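Local coordinates for protein putative histidinol-phosphate aminotransferase (Erwinia carotovora atroseptica, PDB 3LY1) that probably works as a pyridoxal-phosphate-dependent aminotransferase, possibly one that transfers the amino group of histidinol phosphate, at residues Pro98-Gly103 with Asn151-Thr156; Gly292-His297 with Trp327-Leu332; Val145-Pro150 with Thr174-Asp179; Phe127-Leu132 with Asp161-Trp166. One frame throughout, in Å; residues are numbered along the deposited sequence.

Contact 1. Residues Pro98-Gly103 with Asn151-Thr156; sequences PELTYG and NNPTGT. With PLP (pyridoxal-5'-phosphate), chain E; EDO (1,2-ethanediol), chain G; EDO (1,2-ethanediol), chain L.
Y102 and N152 meet beside pyridoxal phosphate, on two loops that follow the neighbouring parallel strands 94-98 and 143-148 of a fold-type I aminotransferase. The Y102 ring covers the cofactor, with PLP C3 lying 3.7 Å above the plane of the phenol and over its centre. N152 approaches the same ring obliquely, its amide plane turned only 23° from the ring and ND2 3.7 Å from Y102 CD1. That ND2 donates to PLP O3 over 2.8 Å, while OD1 of the same amide is taken by R329, so both ends of the group are held and its rotation is fixed.

The N151 amide ties the two loops together. Its ND2 gives a nearly straight bond (163°) to L100 O at 2.9 Å, and its OD1 accepts the hydroxyl of T101 OG1 at 2.7 Å. T101 crosses N151 at about a right angle; a chi1 of -164° swings its hydroxyl away from the backbone N and leaves CG2 beside an ethanediol. The same ethanediol joins E99 O to T101 N.

A cis peptide bond precedes P153, whose ring lies against L100, CG to CG, at 3.9 Å. Next along the loop T154 packs on the CD2 branch of this leucine, and the fit there is tight: L100 CD2 is 3.5 Å from T154 CG2.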
# COMPACT_ATOMS: atom_id res chain seq x y z
N PRO A 98 23.78 5.89 -10.46
CA PRO A 98 24.71 4.95 -11.10
C PRO A 98 23.97 4.22 -12.21
O PRO A 98 22.76 4.02 -12.10
CB PRO A 98 25.09 3.97 -9.98
CG PRO A 98 24.68 4.64 -8.71
CD PRO A 98 23.48 5.46 -9.07
N GLU A 99 24.68 3.84 -13.26
CA GLU A 99 24.05 3.26 -14.43
C GLU A 99 23.42 1.91 -14.08
O GLU A 99 22.41 1.52 -14.69
CB GLU A 99 25.05 3.12 -15.59
CG GLU A 99 24.44 2.55 -16.85
CD GLU A 99 25.33 2.72 -18.06
OE1 GLU A 99 26.49 3.16 -17.92
OE2 GLU A 99 24.84 2.38 -19.16
N LEU A 100 24.02 1.21 -13.13
CA LEU A 100 23.60 -0.16 -12.72
C LEU A 100 23.17 -0.16 -11.25
O LEU A 100 23.99 -0.23 -10.32
CB LEU A 100 24.72 -1.19 -12.92
CG LEU A 100 24.38 -2.69 -12.64
CD1 LEU A 100 23.44 -3.23 -13.74
CD2 LEU A 100 25.64 -3.58 -12.53
N THR A 101 21.86 -0.07 -11.05
CA THR A 101 21.28 0.01 -9.74
C THR A 101 19.79 -0.43 -9.76
O THR A 101 19.30 -0.92 -10.78
CB THR A 101 21.45 1.46 -9.16
OG1 THR A 101 21.21 1.41 -7.76
CG2 THR A 101 20.50 2.53 -9.81
N TYR A 102 19.09 -0.28 -8.65
CA TYR A 102 17.68 -0.66 -8.55
C TYR A 102 16.81 0.31 -9.37
O TYR A 102 16.89 1.53 -9.16
CB TYR A 102 17.24 -0.70 -7.09
CG TYR A 102 15.88 -1.32 -6.88
CD1 TYR A 102 15.62 -2.66 -7.24
CD2 TYR A 102 14.84 -0.57 -6.35
CE1 TYR A 102 14.38 -3.21 -7.06
CE2 TYR A 102 13.59 -1.12 -6.18
CZ TYR A 102 13.36 -2.44 -6.52
OH TYR A 102 12.11 -2.99 -6.31
N GLY A 103 16.03 -0.24 -10.31
CA GLY A 103 15.38 0.55 -11.37
C GLY A 103 14.17 1.40 -10.98
O GLY A 103 13.69 2.20 -11.79
N ASN A 151 24.21 -2.05 -2.93
CA ASN A 151 23.55 -1.91 -4.23
C ASN A 151 22.92 -3.23 -4.65
O ASN A 151 23.44 -4.28 -4.35
CB ASN A 151 24.55 -1.41 -5.28
CG ASN A 151 23.88 -0.98 -6.59
OD1 ASN A 151 22.79 -0.40 -6.58
ND2 ASN A 151 24.55 -1.24 -7.71
N ASN A 152 21.83 -3.12 -5.39
CA ASN A 152 21.16 -4.24 -6.06
C ASN A 152 21.23 -3.83 -7.49
O ASN A 152 20.70 -2.77 -7.85
CB ASN A 152 19.71 -4.36 -5.54
CG ASN A 152 18.89 -5.45 -6.25
OD1 ASN A 152 19.41 -6.21 -7.06
ND2 ASN A 152 17.58 -5.54 -5.93
N PRO A 153 21.87 -4.65 -8.37
CA PRO A 153 22.18 -6.07 -8.31
C PRO A 153 23.59 -6.47 -7.92
O PRO A 153 23.82 -7.65 -7.72
CB PRO A 153 21.92 -6.51 -9.76
CG PRO A 153 22.44 -5.37 -10.54
CD PRO A 153 21.96 -4.16 -9.76
N THR A 154 24.52 -5.52 -7.80
CA THR A 154 25.95 -5.86 -7.65
C THR A 154 26.26 -6.45 -6.26
O THR A 154 27.18 -7.22 -6.14
CB THR A 154 26.86 -4.64 -7.83
OG1 THR A 154 26.50 -3.62 -6.88
CG2 THR A 154 26.78 -4.07 -9.29
N GLY A 155 25.51 -6.05 -5.24
CA GLY A 155 25.71 -6.49 -3.84
C GLY A 155 26.75 -5.72 -3.02
O GLY A 155 26.94 -5.99 -1.85
N THR A 156 27.41 -4.75 -3.64
CA THR A 156 28.53 -4.06 -3.00
C THR A 156 28.05 -2.88 -2.17
O THR A 156 26.97 -2.34 -2.38
CB THR A 156 29.52 -3.58 -4.04
OG1 THR A 156 28.84 -2.77 -5.05
CG2 THR A 156 30.18 -4.82 -4.72
N1 PLP E . 15.01 -1.27 -2.53
C2 PLP E . 15.83 -2.25 -3.04
C2A PLP E . 17.29 -1.95 -3.24
C3 PLP E . 15.26 -3.48 -3.39
O3 PLP E . 16.06 -4.44 -3.91
C4 PLP E . 13.87 -3.69 -3.21
C4A PLP E . 13.26 -5.04 -3.46
O4A PLP E . 13.54 -5.56 -4.53
C5 PLP E . 13.06 -2.67 -2.70
C6 PLP E . 13.66 -1.45 -2.38
C5A PLP E . 11.57 -2.83 -2.51
O4P PLP E . 11.20 -3.86 -1.57
P PLP E . 9.87 -3.74 -0.69
O1P PLP E . 8.79 -2.98 -1.40
O2P PLP E . 10.37 -3.04 0.55
O3P PLP E . 9.53 -5.20 -0.44
C1 EDO G . 18.82 1.77 -13.00
O1 EDO G . 17.71 2.64 -13.26
C2 EDO G . 18.79 0.42 -13.74
O2 EDO G . 20.14 -0.14 -13.85
C1 EDO L . 13.46 1.54 -16.61
O1 EDO L . 12.59 2.64 -16.32
C2 EDO L . 13.35 0.56 -15.45
O2 EDO L . 13.94 1.18 -14.31

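Contact 2. Residues Gly292-His297 with Trp327-Leu332; sequences GNFVFH and WCRISL
W327 lays its CB over the face of the F296 ring, 3.9 Å from the ring centroid. With CG beside the backbone N (chi1 -70°), the indole stays nearly parallel to that phenyl, planes 16° apart, but slid so far that the rings barely overlap. C328 forms a hydrogen-bonded antiparallel pair with H297, its N donating to H297 O over 2.8 Å and its O accepting H297 N in return. Its sulfur sits over one face of the H297 imidazole, SG 3.4 Å from the ring centroid.

R329 turns to the opposite face of the sheet, where CB meets the edge of the F296 ring, 3.8 Å from CD1. Farther out its aliphatic part runs past F294; the guanidinium lies above that ring but is too distant for more than a weak attraction. I330 pairs with V295 through two backbone bonds, I330 N reaching V295 O at 2.8 Å, while its CG1 touches the edge of H297, 3.6 Å from NE2. S331, paired with F294, is hydrogen-bonded through OG to N24 N. L332 N meets N293 O from 39° above the carbonyl plane, and L332 CD2 packs on V295 CG2 at 4.0 Å.

R329 NH2 also bonds a citrate, probably from the crystallisation liquor, consistent with the arginine that binds the substrate's acidic group in fold-type I aminotransferases, carried here on the small domain's two-stranded antiparallel sheet.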
# COMPACT_ATOMS: atom_id res chain seq x y z
N GLY A 292 24.84 -8.10 0.77
CA GLY A 292 23.41 -8.35 0.90
C GLY A 292 23.11 -9.86 0.93
O GLY A 292 23.94 -10.64 1.37
N ASN A 293 21.94 -10.25 0.43
CA ASN A 293 21.52 -11.67 0.39
C ASN A 293 21.48 -12.21 -1.06
O ASN A 293 20.60 -12.98 -1.44
CB ASN A 293 20.18 -11.87 1.15
CG ASN A 293 19.00 -11.13 0.54
OD1 ASN A 293 19.16 -10.30 -0.35
ND2 ASN A 293 17.78 -11.45 1.02
N PHE A 294 22.47 -11.77 -1.85
CA PHE A 294 22.60 -12.19 -3.26
C PHE A 294 24.04 -11.96 -3.74
O PHE A 294 24.78 -11.21 -3.12
CB PHE A 294 21.65 -11.40 -4.17
CG PHE A 294 21.75 -9.89 -4.00
CD1 PHE A 294 21.03 -9.24 -3.01
CD2 PHE A 294 22.55 -9.13 -4.83
CE1 PHE A 294 21.10 -7.87 -2.83
CE2 PHE A 294 22.63 -7.75 -4.69
CZ PHE A 294 21.92 -7.12 -3.67
N VAL A 295 24.43 -12.61 -4.84
CA VAL A 295 25.78 -12.49 -5.37
C VAL A 295 25.66 -12.19 -6.86
O VAL A 295 24.80 -12.77 -7.58
CB VAL A 295 26.61 -13.80 -5.14
CG1 VAL A 295 28.01 -13.77 -5.90
CG2 VAL A 295 26.79 -14.09 -3.66
N PHE A 296 26.48 -11.25 -7.31
CA PHE A 296 26.54 -10.89 -8.70
C PHE A 296 27.82 -11.52 -9.22
O PHE A 296 28.89 -11.26 -8.70
CB PHE A 296 26.53 -9.36 -8.85
CG PHE A 296 26.02 -8.86 -10.19
CD1 PHE A 296 24.72 -9.13 -10.61
CD2 PHE A 296 26.80 -8.01 -10.95
CE1 PHE A 296 24.23 -8.60 -11.82
CE2 PHE A 296 26.31 -7.47 -12.17
CZ PHE A 296 25.04 -7.77 -12.59
N HIS A 297 27.70 -12.43 -10.18
CA HIS A 297 28.88 -13.07 -10.79
C HIS A 297 28.83 -13.12 -12.31
O HIS A 297 27.75 -12.98 -12.93
CB HIS A 297 29.13 -14.45 -10.20
CG HIS A 297 28.20 -15.54 -10.66
ND1 HIS A 297 28.41 -16.26 -11.82
CD2 HIS A 297 27.12 -16.11 -10.06
CE1 HIS A 297 27.49 -17.21 -11.93
NE2 HIS A 297 26.69 -17.15 -10.87
N TRP A 327 26.60 -11.03 -16.81
CA TRP A 327 26.59 -11.23 -15.34
C TRP A 327 25.21 -11.71 -14.92
O TRP A 327 24.21 -11.43 -15.61
CB TRP A 327 26.93 -9.93 -14.60
CG TRP A 327 28.38 -9.52 -14.78
CD1 TRP A 327 28.96 -9.04 -15.93
CD2 TRP A 327 29.42 -9.59 -13.80
NE1 TRP A 327 30.30 -8.80 -15.70
CE2 TRP A 327 30.60 -9.13 -14.41
CE3 TRP A 327 29.46 -9.97 -12.46
CZ2 TRP A 327 31.80 -9.07 -13.73
CZ3 TRP A 327 30.67 -9.92 -11.79
CH2 TRP A 327 31.83 -9.45 -12.43
N CYS A 328 25.17 -12.46 -13.83
CA CYS A 328 23.91 -12.91 -13.27
C CYS A 328 23.85 -12.63 -11.76
O CYS A 328 24.86 -12.71 -11.04
CB CYS A 328 23.64 -14.40 -13.55
SG CYS A 328 24.90 -15.52 -12.97
N ARG A 329 22.65 -12.32 -11.29
CA ARG A 329 22.42 -12.10 -9.89
C ARG A 329 21.72 -13.33 -9.37
O ARG A 329 20.62 -13.70 -9.85
CB ARG A 329 21.53 -10.86 -9.66
CG ARG A 329 21.47 -10.50 -8.15
CD ARG A 329 20.34 -9.49 -7.84
NE ARG A 329 19.04 -10.13 -8.03
CZ ARG A 329 17.89 -9.50 -8.11
NH1 ARG A 329 17.85 -8.17 -8.05
NH2 ARG A 329 16.77 -10.19 -8.28
N ILE A 330 22.38 -13.99 -8.42
CA ILE A 330 21.90 -15.21 -7.84
C ILE A 330 21.51 -14.91 -6.40
O ILE A 330 22.38 -14.58 -5.60
CB ILE A 330 23.02 -16.27 -7.77
CG1 ILE A 330 23.62 -16.55 -9.14
CG2 ILE A 330 22.49 -17.54 -7.11
CD1 ILE A 330 22.63 -17.02 -10.20
N SER A 331 20.24 -14.99 -6.04
CA SER A 331 19.88 -14.79 -4.61
C SER A 331 20.37 -15.95 -3.73
O SER A 331 20.53 -17.10 -4.16
CB SER A 331 18.36 -14.52 -4.40
OG SER A 331 17.88 -13.58 -5.39
N LEU A 332 20.58 -15.66 -2.47
CA LEU A 332 21.08 -16.69 -1.58
C LEU A 332 19.91 -17.42 -0.93
O LEU A 332 19.10 -16.83 -0.23
CB LEU A 332 22.05 -16.10 -0.57
CG LEU A 332 23.35 -15.51 -1.13
CD1 LEU A 332 24.21 -14.88 0.01
CD2 LEU A 332 24.16 -16.53 -1.90

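Contact 3. Residues Val145-Pro150 with Thr174-Asp179; sequences VYLVNP and TMFIVD. With PLP (pyridoxal-5'-phosphate), chain E.
D179 OD2 is gripped by two donors: Y146 OH at 2.6 Å, and the pyridine nitrogen of the cofactor, PLP N1, at 2.7 Å. Y146 meets OD2 on its anti lone pair, away from the other carboxylate oxygen, and OD1 is occupied by A181 N, so the carboxylate is fixed at both ends. Y146 and D179 lie on the same face of the sheet, two positions apart in register. With CG of the tyrosine anti to its own N (chi1 175°), the phenol leans toward the adjacent strand, its plane 47° from the carboxylate. The ring is edge-on to I177, with Y146 CD1 3.7 Å from I177 CG2. V148 lies on the same face, its CG1 3.4 Å from the cofactor methyl PLP C2A.

The strands run parallel, joined by five backbone bonds from V145 N to M175 O through to N149 N to D179 O, which is 3.0 Å long. Past the last of them, a water donates both to P150 O and to D179 O, just beyond a cis peptide bond between N149 and P150.

On the reverse face the V145 and F176 side chains run alongside each other, with V145 CB 3.8 Å from F176 CD2. This is a beta-alpha-beta unit whose second strand carries the aspartate that pairs with the pyridine nitrogen, a hallmark of fold-type I enzymes.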
# COMPACT_ATOMS: atom_id res chain seq x y z
N VAL A 145 19.30 12.42 -5.85
CA VAL A 145 20.37 11.45 -5.98
C VAL A 145 19.85 10.20 -5.29
O VAL A 145 19.42 10.29 -4.16
CB VAL A 145 21.69 11.90 -5.29
CG1 VAL A 145 22.78 10.80 -5.47
CG2 VAL A 145 22.16 13.27 -5.82
N TYR A 146 19.85 9.05 -5.98
CA TYR A 146 19.34 7.79 -5.40
C TYR A 146 20.50 6.80 -5.28
O TYR A 146 21.04 6.36 -6.30
CB TYR A 146 18.18 7.25 -6.26
CG TYR A 146 17.62 5.90 -5.87
CD1 TYR A 146 17.08 5.69 -4.60
CD2 TYR A 146 17.62 4.84 -6.77
CE1 TYR A 146 16.58 4.47 -4.23
CE2 TYR A 146 17.07 3.60 -6.42
CZ TYR A 146 16.57 3.42 -5.13
OH TYR A 146 16.07 2.22 -4.72
N LEU A 147 20.84 6.48 -4.03
CA LEU A 147 22.01 5.70 -3.66
C LEU A 147 21.53 4.46 -2.90
O LEU A 147 21.01 4.56 -1.81
CB LEU A 147 22.94 6.51 -2.76
CG LEU A 147 23.53 7.82 -3.29
CD1 LEU A 147 24.38 8.48 -2.18
CD2 LEU A 147 24.35 7.61 -4.58
N VAL A 148 21.67 3.32 -3.54
CA VAL A 148 21.34 2.03 -2.94
C VAL A 148 22.60 1.45 -2.36
O VAL A 148 23.64 1.32 -3.06
CB VAL A 148 20.67 1.10 -3.99
CG1 VAL A 148 20.21 -0.22 -3.29
CG2 VAL A 148 19.50 1.83 -4.68
N ASN A 149 22.53 1.05 -1.08
CA ASN A 149 23.71 0.73 -0.30
C ASN A 149 23.34 -0.26 0.77
O ASN A 149 22.76 0.14 1.76
CB ASN A 149 24.28 1.98 0.40
CG ASN A 149 25.74 1.81 0.79
OD1 ASN A 149 26.50 1.04 0.14
ND2 ASN A 149 26.16 2.48 1.90
N PRO A 150 23.66 -1.56 0.59
CA PRO A 150 24.33 -2.26 -0.52
C PRO A 150 23.54 -2.15 -1.80
O PRO A 150 22.34 -2.15 -1.73
CB PRO A 150 24.35 -3.72 -0.06
CG PRO A 150 24.29 -3.68 1.42
CD PRO A 150 23.46 -2.45 1.74
N THR A 174 19.57 19.79 -3.71
CA THR A 174 19.81 18.36 -3.88
C THR A 174 19.24 17.58 -2.70
O THR A 174 19.52 17.90 -1.55
CB THR A 174 21.33 18.09 -4.07
OG1 THR A 174 21.81 18.85 -5.20
CG2 THR A 174 21.62 16.59 -4.29
N MSE A 175 18.43 16.57 -3.01
CA MSE A 175 17.89 15.63 -2.02
C MSE A 175 18.52 14.27 -2.28
O MSE A 175 18.55 13.81 -3.44
CB MSE A 175 16.37 15.55 -2.15
CG MSE A 175 15.70 14.48 -1.32
SE MSE A 175 16.03 14.81 0.57
CE MSE A 175 14.73 16.10 0.99
N PHE A 176 19.00 13.62 -1.21
CA PHE A 176 19.62 12.32 -1.29
C PHE A 176 18.61 11.32 -0.78
O PHE A 176 18.07 11.49 0.31
CB PHE A 176 20.89 12.26 -0.41
CG PHE A 176 22.02 13.05 -0.94
CD1 PHE A 176 22.13 14.40 -0.65
CD2 PHE A 176 22.97 12.45 -1.77
CE1 PHE A 176 23.18 15.16 -1.20
CE2 PHE A 176 24.01 13.19 -2.31
CZ PHE A 176 24.11 14.54 -2.06
N ILE A 177 18.33 10.30 -1.57
CA ILE A 177 17.57 9.14 -1.13
C ILE A 177 18.56 7.99 -0.97
O ILE A 177 19.20 7.57 -1.94
CB ILE A 177 16.49 8.73 -2.14
CG1 ILE A 177 15.48 9.86 -2.43
CG2 ILE A 177 15.75 7.45 -1.67
CD1 ILE A 177 14.62 9.62 -3.69
N VAL A 178 18.67 7.46 0.25
CA VAL A 178 19.60 6.39 0.55
C VAL A 178 18.79 5.16 0.93
O VAL A 178 18.03 5.19 1.90
CB VAL A 178 20.60 6.75 1.70
CG1 VAL A 178 21.67 5.68 1.84
CG2 VAL A 178 21.24 8.15 1.49
N ASP A 179 18.95 4.10 0.14
CA ASP A 179 18.11 2.90 0.20
C ASP A 179 18.93 1.80 0.85
O ASP A 179 19.81 1.22 0.22
CB ASP A 179 17.60 2.55 -1.22
CG ASP A 179 16.64 1.36 -1.26
OD1 ASP A 179 16.59 0.56 -0.25
OD2 ASP A 179 15.94 1.21 -2.33
N1 PLP E . 15.01 -1.27 -2.53
C2 PLP E . 15.83 -2.25 -3.04
C2A PLP E . 17.29 -1.95 -3.24
C3 PLP E . 15.26 -3.48 -3.39
O3 PLP E . 16.06 -4.44 -3.91
C4 PLP E . 13.87 -3.69 -3.21
C4A PLP E . 13.26 -5.04 -3.46
O4A PLP E . 13.54 -5.56 -4.53
C5 PLP E . 13.06 -2.67 -2.70
C6 PLP E . 13.66 -1.45 -2.38
C5A PLP E . 11.57 -2.83 -2.51
O4P PLP E . 11.20 -3.86 -1.57
P PLP E . 9.87 -3.74 -0.69
O1P PLP E . 8.79 -2.98 -1.40
O2P PLP E . 10.37 -3.04 0.55
O3P PLP E . 9.53 -5.20 -0.44
O HOH W 1 20.28 -1.77 0.21

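Contact 4. Residues Phe127-Leu132 with Asp161-Trp166; sequences FDIEGL and DVIEPW
I129 and V162 press together where two helices pass: V162 CG1 stands 3.2 Å from I129 CG1, tighter than usual for carbons, and 3.5 Å from I129 CB. The valine has this methyl anti to its backbone N (chi1 164°), and the branch so placed does all the close touching, meeting the isoleucine obliquely. A turn further along, W166 takes over. Its indole reaches across to L132, with CH2 3.7 Å from L132 CB, and its CE3 lies 4.2 Å from I129 CG2. I163 adds a looser touch, its CG1 4.4 Å from I129 CD1. The side chains that meet are all apolar, and no polar bond is found between the segments.

Around this first shell the start of helix 129-137 is fixed by polar bonds. D128 is its N-cap: OD1 accepts G131 N at 2.9 Å, met from well above the carboxylate plane, while the backbone O takes L132 N. This sets I129 and L132 on the first turn, both CB atoms aimed at the other helix. Helix 160-168 is kinked at P165, whose N makes no bond to the turn before, one residue ahead of the tryptophan.

The indole also touches K133 and V136 of helix 129-137, V145 and, edge-to-face, F176. L132 rests on V96 and P98, and I163 on L147. Both helices therefore cover one face of the central sheet, forming an outer layer of the three-layer alpha/beta/alpha large domain of fold-type I aminotransferases.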
# COMPACT_ATOMS: atom_id res chain seq x y z
N PHE A 127 30.32 2.33 -7.64
CA PHE A 127 29.78 3.62 -7.94
C PHE A 127 30.93 4.57 -8.26
O PHE A 127 31.95 4.51 -7.61
CB PHE A 127 29.05 4.19 -6.72
CG PHE A 127 27.72 3.56 -6.41
CD1 PHE A 127 27.24 2.47 -7.09
CD2 PHE A 127 26.98 4.07 -5.35
CE1 PHE A 127 25.99 1.94 -6.74
CE2 PHE A 127 25.76 3.52 -5.00
CZ PHE A 127 25.28 2.46 -5.68
N ASP A 128 30.76 5.41 -9.28
CA ASP A 128 31.68 6.51 -9.51
C ASP A 128 31.14 7.71 -8.72
O ASP A 128 30.44 8.57 -9.28
CB ASP A 128 31.79 6.78 -11.01
CG ASP A 128 32.70 7.95 -11.34
OD1 ASP A 128 33.34 8.51 -10.44
OD2 ASP A 128 32.77 8.34 -12.52
N ILE A 129 31.48 7.78 -7.42
CA ILE A 129 30.99 8.89 -6.59
C ILE A 129 31.42 10.26 -7.12
O ILE A 129 30.60 11.20 -7.15
CB ILE A 129 31.38 8.73 -5.11
CG1 ILE A 129 30.65 7.51 -4.56
CG2 ILE A 129 30.90 9.97 -4.33
CD1 ILE A 129 29.13 7.73 -4.44
N GLU A 130 32.66 10.38 -7.58
CA GLU A 130 33.10 11.65 -8.18
C GLU A 130 32.27 12.02 -9.42
O GLU A 130 31.90 13.19 -9.60
CB GLU A 130 34.59 11.67 -8.49
CG GLU A 130 35.52 11.63 -7.27
CD GLU A 130 35.28 12.78 -6.25
OE1 GLU A 130 34.94 13.91 -6.66
OE2 GLU A 130 35.45 12.54 -5.04
N GLY A 131 31.91 11.04 -10.23
CA GLY A 131 31.02 11.28 -11.39
C GLY A 131 29.62 11.72 -11.00
O GLY A 131 29.04 12.58 -11.62
N LEU A 132 29.08 11.12 -9.95
CA LEU A 132 27.76 11.48 -9.43
C LEU A 132 27.78 12.90 -8.85
O LEU A 132 26.87 13.69 -9.09
CB LEU A 132 27.30 10.45 -8.38
CG LEU A 132 27.08 9.01 -8.90
CD1 LEU A 132 27.30 7.94 -7.84
CD2 LEU A 132 25.71 8.87 -9.52
N ASP A 161 32.78 6.93 4.24
CA ASP A 161 33.62 8.13 4.17
C ASP A 161 33.64 8.78 2.79
O ASP A 161 34.18 9.86 2.60
CB ASP A 161 35.03 7.90 4.76
CG ASP A 161 35.88 6.92 3.97
OD1 ASP A 161 35.41 6.42 2.91
OD2 ASP A 161 37.04 6.67 4.40
N VAL A 162 33.06 8.11 1.81
CA VAL A 162 32.89 8.64 0.46
C VAL A 162 31.51 9.33 0.32
O VAL A 162 31.41 10.41 -0.23
CB VAL A 162 33.07 7.49 -0.54
CG1 VAL A 162 32.54 7.85 -1.94
CG2 VAL A 162 34.53 7.09 -0.55
N ILE A 163 30.47 8.73 0.88
CA ILE A 163 29.10 9.31 0.84
C ILE A 163 28.83 10.45 1.85
O ILE A 163 28.29 11.51 1.47
CB ILE A 163 28.04 8.20 1.00
CG1 ILE A 163 28.11 7.27 -0.22
CG2 ILE A 163 26.63 8.80 1.15
CD1 ILE A 163 27.08 6.13 -0.27
N GLU A 164 29.18 10.23 3.11
CA GLU A 164 28.85 11.21 4.17
C GLU A 164 29.37 12.64 3.93
O GLU A 164 28.60 13.58 4.14
CB GLU A 164 29.28 10.72 5.56
CG GLU A 164 28.51 9.51 6.06
CD GLU A 164 29.05 8.92 7.36
OE1 GLU A 164 30.06 9.46 7.91
OE2 GLU A 164 28.48 7.92 7.86
N PRO A 165 30.62 12.81 3.48
CA PRO A 165 31.07 14.19 3.29
C PRO A 165 30.41 14.88 2.13
O PRO A 165 30.28 16.09 2.15
CB PRO A 165 32.58 14.07 2.98
CG PRO A 165 32.97 12.74 3.45
CD PRO A 165 31.74 11.87 3.29
N TRP A 166 30.03 14.13 1.10
CA TRP A 166 29.24 14.70 0.01
C TRP A 166 27.91 15.24 0.53
O TRP A 166 27.55 16.39 0.27
CB TRP A 166 29.01 13.66 -1.07
CG TRP A 166 28.25 14.15 -2.29
CD1 TRP A 166 28.11 15.44 -2.73
CD2 TRP A 166 27.57 13.33 -3.23
NE1 TRP A 166 27.37 15.46 -3.89
CE2 TRP A 166 27.03 14.18 -4.22
CE3 TRP A 166 27.38 11.95 -3.35
CZ2 TRP A 166 26.32 13.69 -5.31
CZ3 TRP A 166 26.65 11.47 -4.42
CH2 TRP A 166 26.13 12.34 -5.38

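Contacts 1, 3 and 4 interleave along the chain, their segments alternating between residues 98 and 179, whereas contact 2 opens only at residue 292. Contact 3 lies inside the seven-stranded mixed sheet, contact 1 in the loops beyond strands 94-98 and 143-148, and contact 4 in helices 129-137 and 160-168 packed on that sheet. Contact 1 is centrally placed, its centre about 11 Å from those of contacts 2 and 3 and about 15 Å from that of contact 4. Contacts 2 and 4 are farthest apart, about 24 Å between centres, and do not touch. Contacts 1 and 3 both touch the cofactor, and contact 1 connects this large-domain site to the antiparallel strand pair of contact 2.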